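Local coordinates for protein Thf1 (Thermosynechococcus elongatus, PDB 5MJR), which associates with the FtsH protease complex involved in photosystem II repair and may take part in photosynthetic membrane biogenesis, at residues T27-Y32 against I47-V52. Sequence-based numbering, arbitrary orientation.
Sequences TKRAFY and IEELLV
Ile47 lays its CG2 methyl over one face of the Phe31 ring, a CH-pi contact with CG2 4.2 Å from the ring centroid. CD1 of Leu51 reaches the root of the same ring obliquely, 3.9 Å from Phe31 CG. The edge of the Phe31 ring, at CD2, points at one face of the neighbouring Tyr32 ring. Glu48 OE2 comes up to the rim of the Tyr32 ring, almost level with it. The phenol and carboxylate planes are 77° apart. Tyr32 OH donates to Glu48 OE2 in a short bond of 2.5 Å, and the acceptor uses its anti lone pair. The other oxygen, Glu48 OE1, takes Lys28 NZ at 3.1 Å in a salt bridge. The ammonium sits above the carboxylate plane. One carboxylate is thus gripped at both oxygens, which should limit its rotation. An alanine in place of Glu48 would probably leave the Lys28 ammonium without its anion across this contact and the Tyr32 hydroxyl free to turn. Beyond CG the Lys28 chain is fully extended (chi2 -171°), which carries NZ across to the Glu48 carboxylate. On the way Lys28 CE touches Val52 CG2 at 4.0 Å. Beneath this polar layer, Leu51 fits between Phe31 and Thr27. Leu51 CD2 meets Thr27 CG2 at 4.1 Å, while Thr27 OG1 hydrogen-bonds His55. The contact packs helix 24-34 against helix 41-58 in this all-helical protein. The short segments run closer to antiparallel than parallel, 130° between their directions, with axes 10.6 Å apart at closest approach. Helix 90-100 continues the apolar side, with Ala96 and Ala100 on Phe31 and Ile93 on Ile47. Phe80 of helix 67-80 also touches Ile47.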
ATOM      1  N   THR A  27     -16.467   7.714  -9.053  1.00 10.52           N
ATOM      2  CA  THR A  27     -15.727   6.567  -8.511  1.00 10.34           C
ATOM      3  C   THR A  27     -16.599   5.797  -7.438  1.00  9.78           C
ATOM      4  O   THR A  27     -16.682   4.560  -7.478  1.00  9.86           O
ATOM      5  CB  THR A  27     -14.398   7.087  -7.892  1.00 10.07           C
ATOM      6  OG1 THR A  27     -13.651   7.598  -8.982  1.00 12.96           O
ATOM      7  CG2 THR A  27     -13.625   5.968  -7.209  1.00 12.16           C
ATOM      8  N   LYS A  28     -17.245   6.540  -6.521  1.00  9.47           N
ATOM      9  CA  LYS A  28     -18.062   5.889  -5.533  1.00 10.74           C
ATOM     10  C   LYS A  28     -19.264   5.208  -6.167  1.00 10.75           C
ATOM     11  O   LYS A  28     -19.574   4.085  -5.782  1.00 11.67           O
ATOM     12  CB  LYS A  28     -18.538   6.919  -4.545  1.00 12.62           C
ATOM     13  CG  LYS A  28     -17.429   7.374  -3.558  1.00 15.10           C
ATOM     14  CD  LYS A  28     -17.989   8.259  -2.433  1.00 18.69           C
ATOM     15  CE  LYS A  28     -16.911   8.775  -1.475  1.00 20.21           C
ATOM     16  NZ  LYS A  28     -17.460   9.636  -0.336  1.00 25.89           N
ATOM     17  N   ARG A  29     -19.893   5.831  -7.171  1.00 12.39           N
ATOM     18  CA  ARG A  29     -21.005   5.132  -7.800  1.00 12.23           C
ATOM     19  C   ARG A  29     -20.583   3.841  -8.487  1.00 11.31           C
ATOM     20  O   ARG A  29     -21.261   2.838  -8.431  1.00 13.32           O
ATOM     21  CB  ARG A  29     -21.605   6.022  -8.890  1.00 15.79           C
ATOM     22  CG  ARG A  29     -22.613   6.946  -8.356  1.00 21.04           C
ATOM     23  CD  ARG A  29     -23.453   7.699  -9.497  1.00 29.79           C
ATOM     24  NE  ARG A  29     -22.632   8.817 -10.062  1.00 35.13           N
ATOM     25  CZ  ARG A  29     -22.522  10.045  -9.534  1.00 55.73           C
ATOM     26  NH1 ARG A  29     -23.225  10.418  -8.406  1.00 41.84           N
ATOM     27  NH2 ARG A  29     -21.758  10.957 -10.162  1.00 56.51           N
ATOM     28  N   ALA A  30     -19.387   3.846  -9.113  1.00 11.81           N
ATOM     29  CA  ALA A  30     -18.833   2.665  -9.739  1.00 10.82           C
ATOM     30  C   ALA A  30     -18.603   1.539  -8.708  1.00 10.76           C
ATOM     31  O   ALA A  30     -18.859   0.369  -8.949  1.00 12.25           O
ATOM     32  CB  ALA A  30     -17.613   2.984 -10.564  1.00 12.32           C
ATOM     33  N   PHE A  31     -18.080   1.948  -7.565  1.00  9.80           N
ATOM     34  CA  PHE A  31     -17.857   1.001  -6.489  1.00 10.05           C
ATOM     35  C   PHE A  31     -19.135   0.294  -6.064  1.00  9.15           C
ATOM     36  O   PHE A  31     -19.234  -0.942  -6.013  1.00 10.12           O
ATOM     37  CB  PHE A  31     -17.197   1.670  -5.303  1.00  9.79           C
ATOM     38  CG  PHE A  31     -17.057   0.745  -4.077  1.00  9.78           C
ATOM     39  CD1 PHE A  31     -16.107  -0.208  -4.032  1.00  9.77           C
ATOM     40  CD2 PHE A  31     -18.002   0.791  -3.066  1.00 11.25           C
ATOM     41  CE1 PHE A  31     -16.031  -1.108  -3.020  1.00 10.66           C
ATOM     42  CE2 PHE A  31     -17.922  -0.114  -2.030  1.00 12.02           C
ATOM     43  CZ  PHE A  31     -16.901  -1.084  -2.006  1.00 10.73           C
ATOM     44  N   TYR A  32     -20.183   1.117  -5.789  1.00 10.49           N
ATOM     45  CA  TYR A  32     -21.460   0.559  -5.321  1.00 11.33           C
ATOM     46  C   TYR A  32     -22.277  -0.140  -6.356  1.00 13.04           C
ATOM     47  O   TYR A  32     -23.126  -0.964  -5.994  1.00 16.12           O
ATOM     48  CB  TYR A  32     -22.247   1.665  -4.631  1.00 12.64           C
ATOM     49  CG  TYR A  32     -21.629   2.055  -3.268  1.00 12.48           C
ATOM     50  CD1 TYR A  32     -21.621   1.157  -2.188  1.00 11.91           C
ATOM     51  CD2 TYR A  32     -21.120   3.290  -3.026  1.00 12.85           C
ATOM     52  CE1 TYR A  32     -21.067   1.439  -0.958  1.00 12.51           C
ATOM     53  CE2 TYR A  32     -20.548   3.618  -1.735  1.00 12.89           C
ATOM     54  CZ  TYR A  32     -20.583   2.703  -0.728  1.00 12.70           C
ATOM     55  OH  TYR A  32     -20.004   3.022   0.479  1.00 16.43           O
ATOM     56  N   ILE A  47     -13.491   2.312   3.554  1.00  9.63           N
ATOM     57  CA  ILE A  47     -13.469   2.060   2.127  1.00  9.39           C
ATOM     58  C   ILE A  47     -13.626   3.341   1.345  1.00  9.81           C
ATOM     59  O   ILE A  47     -12.865   3.605   0.375  1.00 10.48           O
ATOM     60  CB  ILE A  47     -14.513   1.008   1.723  1.00 10.93           C
ATOM     61  CG1 ILE A  47     -14.175  -0.349   2.332  1.00 12.36           C
ATOM     62  CG2 ILE A  47     -14.666   0.927   0.223  1.00 13.43           C
ATOM     63  CD1 ILE A  47     -15.380  -1.270   2.405  1.00 15.66           C
ATOM     64  N   GLU A  48     -14.556   4.212   1.745  1.00 11.19           N
ATOM     65  CA  GLU A  48     -14.712   5.473   1.030  1.00 11.24           C
ATOM     66  C   GLU A  48     -13.453   6.375   1.203  1.00 10.62           C
ATOM     67  O   GLU A  48     -13.099   7.087   0.252  1.00 11.75           O
ATOM     68  CB  GLU A  48     -16.016   6.184   1.418  1.00 11.68           C
ATOM     69  CG  GLU A  48     -17.274   5.434   0.938  1.00 11.88           C
ATOM     70  CD  GLU A  48     -18.582   6.210   1.099  1.00 14.11           C
ATOM     71  OE1 GLU A  48     -18.532   7.402   1.498  1.00 18.42           O
ATOM     72  OE2 GLU A  48     -19.633   5.511   0.877  1.00 17.74           O
ATOM     73  N   GLU A  49     -12.831   6.368   2.409  1.00 10.26           N
ATOM     74  CA  GLU A  49     -11.612   7.146   2.584  1.00 12.94           C
ATOM     75  C   GLU A  49     -10.533   6.607   1.583  1.00 10.04           C
ATOM     76  O   GLU A  49      -9.832   7.433   0.975  1.00 11.26           O
ATOM     77  CB  GLU A  49     -11.107   7.058   4.021  1.00 15.93           C
ATOM     78  CG  GLU A  49     -11.784   7.964   5.025  1.00 22.82           C
ATOM     79  CD  GLU A  49     -11.106   8.010   6.407  1.00 37.11           C
ATOM     80  OE1 GLU A  49      -9.912   7.642   6.507  1.00 39.83           O
ATOM     81  OE2 GLU A  49     -11.834   8.439   7.350  1.00 47.05           O
ATOM     82  N   LEU A  50     -10.404   5.335   1.434  1.00 10.19           N
ATOM     83  CA  LEU A  50      -9.416   4.736   0.514  1.00 10.02           C
ATOM     84  C   LEU A  50      -9.769   5.120  -0.939  1.00  9.27           C
ATOM     85  O   LEU A  50      -8.890   5.425  -1.747  1.00 10.49           O
ATOM     86  CB  LEU A  50      -9.273   3.242   0.744  1.00 11.24           C
ATOM     87  CG  LEU A  50      -8.152   2.557  -0.017  1.00 10.78           C
ATOM     88  CD1 LEU A  50      -6.757   3.158   0.243  1.00 12.78           C
ATOM     89  CD2 LEU A  50      -8.206   1.091   0.252  1.00 11.33           C
ATOM     90  N   LEU A  51     -11.089   5.021  -1.262  1.00  9.27           N
ATOM     91  CA  LEU A  51     -11.502   5.370  -2.646  1.00  9.54           C
ATOM     92  C   LEU A  51     -11.098   6.819  -2.952  1.00  9.37           C
ATOM     93  O   LEU A  51     -10.627   7.103  -4.071  1.00 10.24           O
ATOM     94  CB  LEU A  51     -13.058   5.213  -2.796  1.00 11.99           C
ATOM     95  CG  LEU A  51     -13.561   3.795  -2.917  1.00 12.67           C
ATOM     96  CD1 LEU A  51     -15.093   3.840  -2.822  1.00 17.34           C
ATOM     97  CD2 LEU A  51     -13.220   3.157  -4.282  1.00 13.73           C
ATOM     98  N   VAL A  52     -11.339   7.737  -2.034  1.00  8.67           N
ATOM     99  CA  VAL A  52     -10.973   9.119  -2.234  1.00  8.81           C
ATOM    100  C   VAL A  52      -9.442   9.294  -2.390  1.00  9.43           C
ATOM    101  O   VAL A  52      -8.968   9.998  -3.278  1.00 10.83           O
ATOM    102  CB  VAL A  52     -11.519  10.026  -1.106  1.00  9.77           C
ATOM    103  CG1 VAL A  52     -10.966  11.431  -1.160  1.00 13.05           C
ATOM    104  CG2 VAL A  52     -13.089  10.020  -1.149  1.00 11.19           C
TER